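Local coordinates for putative oxidoreductase molybdopterin-binding subunit (Sulfolobus tokodaii, PDB 4ZOH), which probably forms the molybdenum-binding subunit of an aldehyde oxidase/xanthine dehydrogenase-type oxidoreductase, holding the metal together with pterin cytosine dinucleotide, at residues H189-N194 with I219-E224; F66-K71 with E225-K230; D197-E202 with L231-R236; A281-P286 with D292-N297. One frame throughout, in Å; residues are numbered along the deposited sequence.

Interaction 1. Residues H189-N194 with I219-E224; sequences HYLRRN and IIAHPE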
# COMPACT_ATOMS: atom_id res chain seq x y z
N HIS A 189 10.89 15.69 -4.38
CA HIS A 189 11.65 15.90 -5.59
C HIS A 189 13.12 16.10 -5.28
O HIS A 189 13.97 15.56 -6.00
CB HIS A 189 11.05 17.07 -6.37
CG HIS A 189 9.55 17.00 -6.46
ND1 HIS A 189 8.89 16.20 -7.38
CD2 HIS A 189 8.58 17.62 -5.74
CE1 HIS A 189 7.58 16.35 -7.23
NE2 HIS A 189 7.36 17.20 -6.24
N TYR A 190 13.40 16.79 -4.17
CA TYR A 190 14.77 17.00 -3.69
C TYR A 190 15.40 15.71 -3.12
O TYR A 190 16.54 15.37 -3.47
CB TYR A 190 14.84 18.15 -2.67
CG TYR A 190 16.22 18.43 -2.17
CD1 TYR A 190 17.27 18.79 -3.05
CD2 TYR A 190 16.49 18.37 -0.81
CE1 TYR A 190 18.55 19.04 -2.56
CE2 TYR A 190 17.75 18.62 -0.30
CZ TYR A 190 18.77 18.97 -1.19
OH TYR A 190 19.99 19.19 -0.62
N LEU A 191 14.65 14.97 -2.32
CA LEU A 191 15.08 13.65 -1.91
C LEU A 191 15.33 12.74 -3.16
O LEU A 191 16.29 12.02 -3.21
CB LEU A 191 14.14 13.01 -0.88
CG LEU A 191 14.44 11.57 -0.47
CD1 LEU A 191 15.82 11.66 0.26
CD2 LEU A 191 13.40 11.10 0.53
N ARG A 192 14.48 12.80 -4.16
CA ARG A 192 14.77 12.00 -5.32
C ARG A 192 16.16 12.37 -5.96
O ARG A 192 16.95 11.48 -6.28
CB ARG A 192 13.69 12.17 -6.35
CG ARG A 192 13.91 11.20 -7.50
CD ARG A 192 12.91 11.42 -8.60
NE ARG A 192 13.54 10.93 -9.82
CZ ARG A 192 14.36 11.66 -10.59
NH1 ARG A 192 14.61 12.96 -10.30
NH2 ARG A 192 14.94 11.09 -11.67
N ARG A 193 16.41 13.68 -6.14
CA ARG A 193 17.69 14.13 -6.65
C ARG A 193 18.84 13.62 -5.79
O ARG A 193 19.84 13.19 -6.32
CB ARG A 193 17.73 15.61 -6.81
CG ARG A 193 17.03 16.09 -8.04
CD ARG A 193 17.22 17.60 -8.23
NE ARG A 193 16.56 18.41 -7.16
CZ ARG A 193 15.26 18.75 -7.15
NH1 ARG A 193 14.40 18.32 -8.07
NH2 ARG A 193 14.79 19.53 -6.18
N ASN A 194 18.69 13.64 -4.47
CA ASN A 194 19.72 13.15 -3.59
C ASN A 194 19.93 11.64 -3.80
O ASN A 194 21.06 11.17 -3.83
CB ASN A 194 19.43 13.47 -2.14
CG ASN A 194 19.55 14.96 -1.83
OD1 ASN A 194 20.27 15.66 -2.54
ND2 ASN A 194 18.82 15.46 -0.77
N ILE A 219 14.92 18.44 5.65
CA ILE A 219 15.39 18.93 4.35
C ILE A 219 16.42 17.96 3.72
O ILE A 219 16.24 17.48 2.60
CB ILE A 219 16.06 20.31 4.46
CG1 ILE A 219 15.07 21.34 5.03
CG2 ILE A 219 16.61 20.73 3.06
CD1 ILE A 219 15.73 22.74 5.20
N ILE A 220 17.47 17.66 4.50
CA ILE A 220 18.56 16.86 3.99
C ILE A 220 18.11 15.40 3.89
O ILE A 220 17.12 15.00 4.56
CB ILE A 220 19.81 16.98 4.92
CG1 ILE A 220 19.59 16.33 6.31
CG2 ILE A 220 20.21 18.45 5.01
CD1 ILE A 220 20.86 16.30 7.15
N ALA A 221 18.82 14.62 3.07
CA ALA A 221 18.73 13.15 3.18
C ALA A 221 19.67 12.76 4.27
O ALA A 221 20.83 13.17 4.26
CB ALA A 221 19.15 12.47 1.86
N HIS A 222 19.17 11.98 5.19
CA HIS A 222 19.91 11.54 6.26
C HIS A 222 20.75 10.29 5.95
O HIS A 222 20.39 9.55 5.07
CB HIS A 222 18.95 11.22 7.39
CG HIS A 222 18.43 12.46 8.03
ND1 HIS A 222 19.01 13.00 9.15
CD2 HIS A 222 17.44 13.30 7.66
CE1 HIS A 222 18.37 14.10 9.50
NE2 HIS A 222 17.42 14.32 8.60
N PRO A 223 21.79 10.03 6.76
CA PRO A 223 22.54 8.76 6.45
C PRO A 223 21.64 7.53 6.34
O PRO A 223 21.82 6.73 5.40
CB PRO A 223 23.52 8.61 7.64
CG PRO A 223 23.66 10.00 8.23
CD PRO A 223 22.27 10.66 8.02
N GLU A 224 20.64 7.41 7.22
CA GLU A 224 19.73 6.27 7.20
C GLU A 224 18.92 6.18 5.90
O GLU A 224 18.62 5.07 5.40
CB GLU A 224 18.76 6.33 8.39
CG GLU A 224 19.41 6.25 9.75
CD GLU A 224 19.72 7.63 10.30
OE1 GLU A 224 20.17 8.46 9.56
OE2 GLU A 224 19.54 7.88 11.48
O HOH W 1 16.35 15.10 0.94

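Interaction 2. Residues F66-K71 with E225-K230; sequences FPIATK and EYALAK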
# COMPACT_ATOMS: atom_id res chain seq x y z
N PHE A 66 31.10 8.24 5.31
CA PHE A 66 29.79 8.97 5.21
C PHE A 66 29.18 8.47 3.91
O PHE A 66 29.93 8.32 2.93
CB PHE A 66 30.00 10.50 5.18
CG PHE A 66 30.60 11.05 6.47
CD1 PHE A 66 29.76 11.39 7.59
CD2 PHE A 66 32.02 11.18 6.62
CE1 PHE A 66 30.33 11.82 8.80
CE2 PHE A 66 32.59 11.62 7.84
CZ PHE A 66 31.75 11.93 8.93
N PRO A 67 27.85 8.21 3.88
CA PRO A 67 26.90 8.46 5.02
C PRO A 67 27.07 7.57 6.23
O PRO A 67 26.79 8.02 7.39
CB PRO A 67 25.51 8.18 4.40
CG PRO A 67 25.77 7.50 3.07
CD PRO A 67 27.14 8.04 2.61
N ILE A 68 27.48 6.32 6.02
CA ILE A 68 27.65 5.38 7.16
C ILE A 68 29.16 5.25 7.50
O ILE A 68 29.97 5.20 6.57
CB ILE A 68 27.04 4.01 6.87
CG1 ILE A 68 25.56 4.12 6.40
CG2 ILE A 68 27.15 3.08 8.13
CD1 ILE A 68 24.52 4.67 7.47
N ALA A 69 29.55 5.23 8.78
CA ALA A 69 30.96 5.13 9.11
C ALA A 69 31.35 3.70 8.84
O ALA A 69 30.56 2.76 9.17
CB ALA A 69 31.23 5.47 10.54
N THR A 70 32.54 3.55 8.23
CA THR A 70 33.18 2.21 7.92
C THR A 70 34.41 1.90 8.78
O THR A 70 34.41 0.90 9.47
CB THR A 70 33.59 2.09 6.46
OG1 THR A 70 34.38 3.23 6.13
CG2 THR A 70 32.38 2.10 5.56
N LYS A 71 35.42 2.79 8.77
CA LYS A 71 36.62 2.69 9.68
C LYS A 71 36.62 3.62 10.88
O LYS A 71 37.26 3.32 11.92
CB LYS A 71 37.91 3.06 8.95
CG LYS A 71 37.88 3.06 7.46
CD LYS A 71 38.33 1.73 6.92
CE LYS A 71 38.85 1.94 5.50
NZ LYS A 71 38.72 0.63 4.82
N GLU A 225 18.58 7.32 5.32
CA GLU A 225 17.83 7.26 4.10
C GLU A 225 18.67 6.75 2.91
O GLU A 225 18.22 5.91 2.13
CB GLU A 225 17.21 8.64 3.75
CG GLU A 225 15.96 9.04 4.60
CD GLU A 225 15.66 10.53 4.43
OE1 GLU A 225 16.38 11.34 4.99
OE2 GLU A 225 14.73 10.94 3.74
N TYR A 226 19.85 7.33 2.73
CA TYR A 226 20.84 6.76 1.73
C TYR A 226 21.08 5.26 1.92
O TYR A 226 21.03 4.50 0.95
CB TYR A 226 22.17 7.50 1.81
CG TYR A 226 22.13 8.93 1.31
CD1 TYR A 226 21.69 9.22 0.02
CD2 TYR A 226 22.53 9.99 2.14
CE1 TYR A 226 21.71 10.48 -0.50
CE2 TYR A 226 22.58 11.27 1.64
CZ TYR A 226 22.19 11.49 0.31
OH TYR A 226 22.19 12.75 -0.17
N ALA A 227 21.30 4.85 3.14
CA ALA A 227 21.56 3.44 3.43
C ALA A 227 20.36 2.55 3.13
O ALA A 227 20.50 1.46 2.53
CB ALA A 227 22.04 3.24 4.85
N LEU A 228 19.16 3.01 3.52
CA LEU A 228 17.96 2.20 3.32
C LEU A 228 17.75 1.98 1.82
O LEU A 228 17.42 0.90 1.35
CB LEU A 228 16.71 2.92 3.91
CG LEU A 228 15.49 2.01 3.96
CD1 LEU A 228 15.69 0.91 5.01
CD2 LEU A 228 14.24 2.88 4.26
N ALA A 229 18.00 3.05 1.08
CA ALA A 229 17.78 3.03 -0.32
C ALA A 229 18.76 2.05 -1.05
O ALA A 229 18.35 1.27 -1.93
CB ALA A 229 17.91 4.40 -0.83
N LYS A 230 20.01 2.09 -0.63
CA LYS A 230 21.04 1.27 -1.17
C LYS A 230 20.77 -0.21 -0.76
O LYS A 230 20.85 -1.08 -1.58
CB LYS A 230 22.38 1.74 -0.57
CG LYS A 230 23.52 0.74 -0.82
CD LYS A 230 23.94 0.93 -2.28
CE LYS A 230 25.47 0.86 -2.43
NZ LYS A 230 25.64 -0.01 -3.61

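Interaction 3. Residues D197-E202 with L231-R236; sequences DFLGFE and LALMLR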
# COMPACT_ATOMS: atom_id res chain seq x y z
N ASP A 197 21.68 10.95 -7.25
CA ASP A 197 23.08 11.32 -7.13
C ASP A 197 23.80 10.21 -6.35
O ASP A 197 24.89 9.81 -6.74
CB ASP A 197 23.38 12.65 -6.43
CG ASP A 197 22.91 13.85 -7.18
OD1 ASP A 197 22.58 13.81 -8.40
OD2 ASP A 197 22.89 14.91 -6.53
N PHE A 198 23.22 9.71 -5.28
CA PHE A 198 23.98 8.75 -4.48
C PHE A 198 24.05 7.35 -5.10
O PHE A 198 25.06 6.66 -4.97
CB PHE A 198 23.44 8.70 -3.08
CG PHE A 198 24.08 7.66 -2.19
CD1 PHE A 198 25.37 7.86 -1.67
CD2 PHE A 198 23.41 6.53 -1.85
CE1 PHE A 198 25.95 6.92 -0.84
CE2 PHE A 198 23.98 5.58 -0.97
CZ PHE A 198 25.26 5.76 -0.51
N LEU A 199 22.99 6.93 -5.79
CA LEU A 199 22.88 5.58 -6.27
C LEU A 199 23.28 5.45 -7.72
O LEU A 199 23.50 4.36 -8.16
CB LEU A 199 21.46 5.04 -6.06
CG LEU A 199 20.94 5.03 -4.59
CD1 LEU A 199 19.49 4.54 -4.52
CD2 LEU A 199 21.73 4.12 -3.71
N GLY A 200 23.36 6.56 -8.45
CA GLY A 200 23.85 6.52 -9.83
C GLY A 200 22.83 6.03 -10.84
O GLY A 200 23.22 5.49 -11.89
N PHE A 201 21.53 6.16 -10.55
CA PHE A 201 20.55 5.93 -11.60
C PHE A 201 19.27 6.76 -11.39
O PHE A 201 18.98 7.23 -10.26
CB PHE A 201 20.27 4.41 -11.78
CG PHE A 201 19.36 3.83 -10.72
CD1 PHE A 201 18.09 3.41 -11.05
CD2 PHE A 201 19.77 3.76 -9.40
CE1 PHE A 201 17.24 2.90 -10.09
CE2 PHE A 201 18.92 3.25 -8.42
CZ PHE A 201 17.65 2.84 -8.77
N GLU A 202 18.50 6.92 -12.47
CA GLU A 202 17.46 7.92 -12.55
C GLU A 202 16.08 7.32 -12.22
O GLU A 202 15.12 8.06 -12.00
CB GLU A 202 17.49 8.55 -13.92
CG GLU A 202 17.06 7.60 -15.05
CD GLU A 202 16.99 8.34 -16.36
OE1 GLU A 202 17.43 9.51 -16.38
OE2 GLU A 202 16.46 7.81 -17.36
N LEU A 231 20.48 -0.47 0.50
CA LEU A 231 19.99 -1.78 0.88
C LEU A 231 18.79 -2.33 0.09
O LEU A 231 18.76 -3.56 -0.18
CB LEU A 231 19.71 -1.85 2.36
CG LEU A 231 20.95 -1.74 3.25
CD1 LEU A 231 20.49 -1.56 4.68
CD2 LEU A 231 21.85 -2.97 3.12
N ALA A 232 17.84 -1.45 -0.30
CA ALA A 232 16.67 -1.92 -1.00
C ALA A 232 17.08 -2.48 -2.36
O ALA A 232 16.48 -3.47 -2.76
CB ALA A 232 15.59 -0.84 -1.16
N LEU A 233 18.04 -1.84 -3.06
CA LEU A 233 18.60 -2.41 -4.31
C LEU A 233 19.13 -3.84 -4.16
O LEU A 233 18.96 -4.68 -5.03
CB LEU A 233 19.70 -1.53 -4.92
CG LEU A 233 19.40 -0.04 -5.05
CD1 LEU A 233 20.52 0.59 -5.82
CD2 LEU A 233 18.05 0.25 -5.65
N MET A 234 19.74 -4.09 -3.03
CA MET A 234 20.35 -5.35 -2.76
C MET A 234 19.33 -6.40 -2.30
O MET A 234 19.36 -7.52 -2.77
CB MET A 234 21.43 -5.14 -1.68
CG MET A 234 22.60 -6.08 -1.81
SD MET A 234 23.45 -6.21 -0.25
CE MET A 234 23.24 -7.99 -0.05
N LEU A 235 18.52 -6.09 -1.31
CA LEU A 235 17.65 -7.08 -0.70
C LEU A 235 16.38 -7.45 -1.50
O LEU A 235 15.87 -8.54 -1.31
CB LEU A 235 17.26 -6.64 0.70
CG LEU A 235 18.35 -7.05 1.68
CD1 LEU A 235 19.11 -5.87 2.17
CD2 LEU A 235 17.73 -7.76 2.89
N ARG A 236 15.84 -6.56 -2.33
CA ARG A 236 14.62 -6.91 -3.12
C ARG A 236 13.32 -7.22 -2.33
O ARG A 236 12.42 -7.89 -2.88
CB ARG A 236 14.89 -8.11 -4.09
CG ARG A 236 16.13 -7.99 -4.97
CD ARG A 236 16.34 -6.63 -5.54
NE ARG A 236 17.53 -6.65 -6.42
CZ ARG A 236 17.50 -6.88 -7.74
NH1 ARG A 236 16.35 -7.13 -8.37
NH2 ARG A 236 18.62 -6.81 -8.43

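Interaction 4. Residues A281-P286 with D292-N297; sequences ANLGAP and DDESGN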
# COMPACT_ATOMS: atom_id res chain seq x y z
N ALA A 281 30.36 29.25 14.81
CA ALA A 281 29.22 28.31 14.58
C ALA A 281 29.67 26.86 14.63
O ALA A 281 30.74 26.52 14.11
CB ALA A 281 28.54 28.62 13.27
N ASN A 282 28.95 26.03 15.39
CA ASN A 282 29.29 24.64 15.57
C ASN A 282 28.56 23.72 14.53
O ASN A 282 27.34 23.49 14.63
CB ASN A 282 28.99 24.24 17.01
CG ASN A 282 29.51 22.86 17.34
OD1 ASN A 282 29.76 22.10 16.44
ND2 ASN A 282 29.58 22.52 18.61
N LEU A 283 29.28 23.27 13.50
CA LEU A 283 28.72 22.32 12.54
C LEU A 283 28.56 20.90 13.00
O LEU A 283 27.90 20.10 12.29
CB LEU A 283 29.51 22.30 11.28
CG LEU A 283 29.58 23.60 10.51
CD1 LEU A 283 30.38 23.41 9.23
CD2 LEU A 283 28.23 24.23 10.21
N GLY A 284 29.13 20.57 14.16
CA GLY A 284 29.25 19.16 14.59
C GLY A 284 30.02 18.35 13.50
O GLY A 284 30.80 18.93 12.76
N ALA A 285 29.80 17.04 13.38
CA ALA A 285 30.67 16.13 12.54
C ALA A 285 30.60 16.37 11.04
O ALA A 285 29.62 16.96 10.53
CB ALA A 285 30.43 14.66 12.89
N PRO A 286 31.68 16.01 10.31
CA PRO A 286 31.57 16.32 8.89
C PRO A 286 30.60 15.34 8.13
O PRO A 286 31.05 14.38 7.61
CB PRO A 286 33.02 16.16 8.37
CG PRO A 286 33.74 15.38 9.44
CD PRO A 286 32.98 15.44 10.71
N ASP A 292 26.70 21.26 4.44
CA ASP A 292 26.34 22.18 3.41
C ASP A 292 25.05 23.04 3.81
O ASP A 292 24.96 24.23 3.48
CB ASP A 292 26.07 21.36 2.14
CG ASP A 292 25.52 22.20 0.99
OD1 ASP A 292 26.15 23.23 0.56
OD2 ASP A 292 24.43 21.84 0.51
N ASP A 293 24.05 22.39 4.42
CA ASP A 293 22.78 23.01 4.90
C ASP A 293 23.13 24.09 5.92
O ASP A 293 22.87 25.26 5.70
CB ASP A 293 21.97 21.89 5.61
CG ASP A 293 20.61 22.38 6.15
OD1 ASP A 293 20.12 23.41 5.65
OD2 ASP A 293 20.08 21.71 7.06
N GLU A 294 23.80 23.68 6.98
CA GLU A 294 24.16 24.56 8.06
C GLU A 294 25.17 25.66 7.74
O GLU A 294 25.05 26.79 8.24
CB GLU A 294 24.65 23.81 9.28
CG GLU A 294 24.89 24.78 10.43
CD GLU A 294 23.62 25.53 10.92
OE1 GLU A 294 22.50 25.30 10.42
OE2 GLU A 294 23.78 26.38 11.80
N SER A 295 26.18 25.34 6.93
CA SER A 295 27.10 26.38 6.52
C SER A 295 26.40 27.55 5.75
O SER A 295 26.78 28.71 5.93
CB SER A 295 28.27 25.77 5.72
OG SER A 295 28.82 26.70 4.79
N GLY A 296 25.44 27.25 4.87
CA GLY A 296 24.65 28.35 4.24
C GLY A 296 23.95 29.20 5.33
O GLY A 296 23.81 30.44 5.19
N ASN A 297 23.51 28.52 6.39
CA ASN A 297 22.84 29.17 7.56
C ASN A 297 23.79 30.11 8.37
O ASN A 297 23.35 31.16 8.87
CB ASN A 297 22.25 28.10 8.50
CG ASN A 297 21.10 27.35 7.85
OD1 ASN A 297 20.64 27.73 6.80
ND2 ASN A 297 20.62 26.33 8.50

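Interaction 1. Residues H189-N194 with I219-E224
Tyr190 turns one edge of its ring to the backbone of Ile219. CD2 and CE2 each lie 3.5 Å from Ile219 O, which sits in the ring plane, and CE2 also meets Ile219 CG2 at 4.1 Å as the two side chains pass at a slant. With CG anti to the backbone N (chi1 -179°), the ring leans out from helix 188-199 toward 219-224. Trp482 also meets it, the two planes about 75° apart. Next along the helix, Leu191 sends a single branch across, CD1 resting 3.8 Å from Ala221 CB, while Phe181 and Ser183 of strand 179-183 also pack on this leucine. One turn beyond Tyr190, Asn194 sets ND2 over one face of that same ring, 3.4 Å above the plane and displaced toward the rim. From there ND2 gives a weak hydrogen bond to a water, and the water donates to Ile219 O at 2.9 Å. The carbonyl is thus bordered by a ring edge and bound by solvent, and no direct hydrogen bond spans the two segments. Ala221 CB also comes within 4.0 Å of Asn194 ND2. Ile219 has its side chain about 5 Å from the bound molybdenum, so the loop leading into helix 223-235 belongs to the surroundings of the metal site in the molybdopterin cofactor-binding domain.

Interaction 2. Residues F66-K71 with E225-K230
Two pairs of apolar groups make this contact: Pro67 against Tyr226, and Ile68 against Ala227. The proline ring crosses the tyrosine side chain at about a right angle. Its CG packs 3.8 Å from Tyr226 CB, and its CB lies 4.2 Å from Tyr226 CD2. Ile68 folds its longer branch toward the helix (chi1 -52°, chi2 -66°), which brings CD1 and CG1 equally close to Ala227 CB, at 3.9 Å each. A cis peptide bond precedes Pro67 in the loop 66-71. Phe198 of helix 188-199 touches both Pro67 and Tyr226, its ring meeting that of the tyrosine at about 45°, and Phe36 of strand 32-38 lies against both Ile68 and Ala227. Farther out, polar bonds fix the two partners: Asn61 ND2 donates to Ile68 O, Asp65 OD1 takes the backbone N-H groups of Thr70 and Lys71, and the tyrosine hydroxyl is bonded to Asp289. All four touching residues are buried, and no hydrogen bond joins the segments. The hammerhead loop is therefore held on helix 223-235 by hydrophobic packing, and the polar tip of Tyr226 is satisfied away from the interface.

Interaction 3. Residues D197-E202 with L231-R236
Leu231 O is gripped twice near the end of helix 223-235, by Leu235 N at 2.8 Å and weakly by Met234 N, and this turn carries Leu233 out to meet Phe201 and Leu199. Both methyl groups of Leu233 reach the aromatic ring: CD1 lies 4.0 Å from Phe201 CE2, and CD2 lies 4.1 Å from Phe201 CZ. CD1 comes in obliquely to the ring, and the leucine and the phenylalanine reach out antiparallel, each passing alongside the other. Phe201 CG stands between its own backbone N and carbonyl carbon (chi1 78°), a crowded position that lays the ring alongside the end of helix 188-199, with Leu199 O in the ring plane at its edge. Leu199 adds a looser touch, its CD2 4.3 Å from Leu233 CD1. Gly200, with positive phi, turns the chain out of the helix between these two partners. On the other segment Arg236 leaves the helix in a similar way, and its NE folds back to bond weakly to Leu233 O. Phe174 of strand 170-174 also packs on Leu233, while Lys19 of a second copy of the protein donates to Arg236 O. Across the segments the contact is wholly apolar, with one leucine serving two partners. All three residues are partly exposed, so this is a small apolar patch at the surface where helix 223-235 meets the end of helix 188-199 and the turn after it; no directional bond fixes it.

Interaction 4. Residues A281-P286 with D292-N297
A beta-alpha-beta unit, made of strand 272-282, helix 288-304 and parallel strand 313-321, is closed here where Leu283, just past the strand, meets Glu294 of the helix. The meeting is between hydrocarbon parts. Leu283 CD2 presses on Glu294 CG at 3.4 Å, a tight approach, and lies 3.7 Å from Glu294 CB, the two side chains crossing at a slant. The same methyl also comes within 4.0 Å of Ser295 N. Tyr130 of strand 129-138 packs on both Leu283 and Ser295. Where the strand ends, an Asx turn shapes the chain around the leucine: Asn282 OD1 accepts from Gly284 N at 2.8 Å and is also bonded to Thr323 OG1, while Gly284 takes a positive phi. In Glu294 the first torsion, with CG anti to the backbone N (chi1 -174°), brings CG to Leu283, and the bend at chi2 (62°) turns the carboxylate aside. There OE2 forms a salt bridge with Lys258 of strand 254-266, so the buried acid is probably balanced by a full positive charge. The side chain is about 10 Å from the bound molybdenum. The other oxygen, Glu294 OE1, is held one turn along the helix by Asn297 ND2 at 2.9 Å, a donor that comes from above the carboxylate plane, 37° out of it.

In the fold
Interactions 1, 2 and 3 follow helix 223-235 from the loop before it to its C-terminal end, and their three centres lie 12 to 13 Å from one another, a compact triangle. Helix 188-199 meets the loop before helix 223-235 in interaction 1 and the C-terminal part of that helix in interaction 3, and the segments of these two alternate along the chain. Interaction 2 spans the longest stretch of sequence, tying the hammerhead region to the cofactor-binding domain. Interaction 4 comes later, in the 272-321 unit, its centre about 17 Å from that of interaction 1, yet Ile220 packs on Asp293. The set thus runs from the neighbourhood of the molybdenum, at interactions 1 and 4, out to the surface at interaction 3.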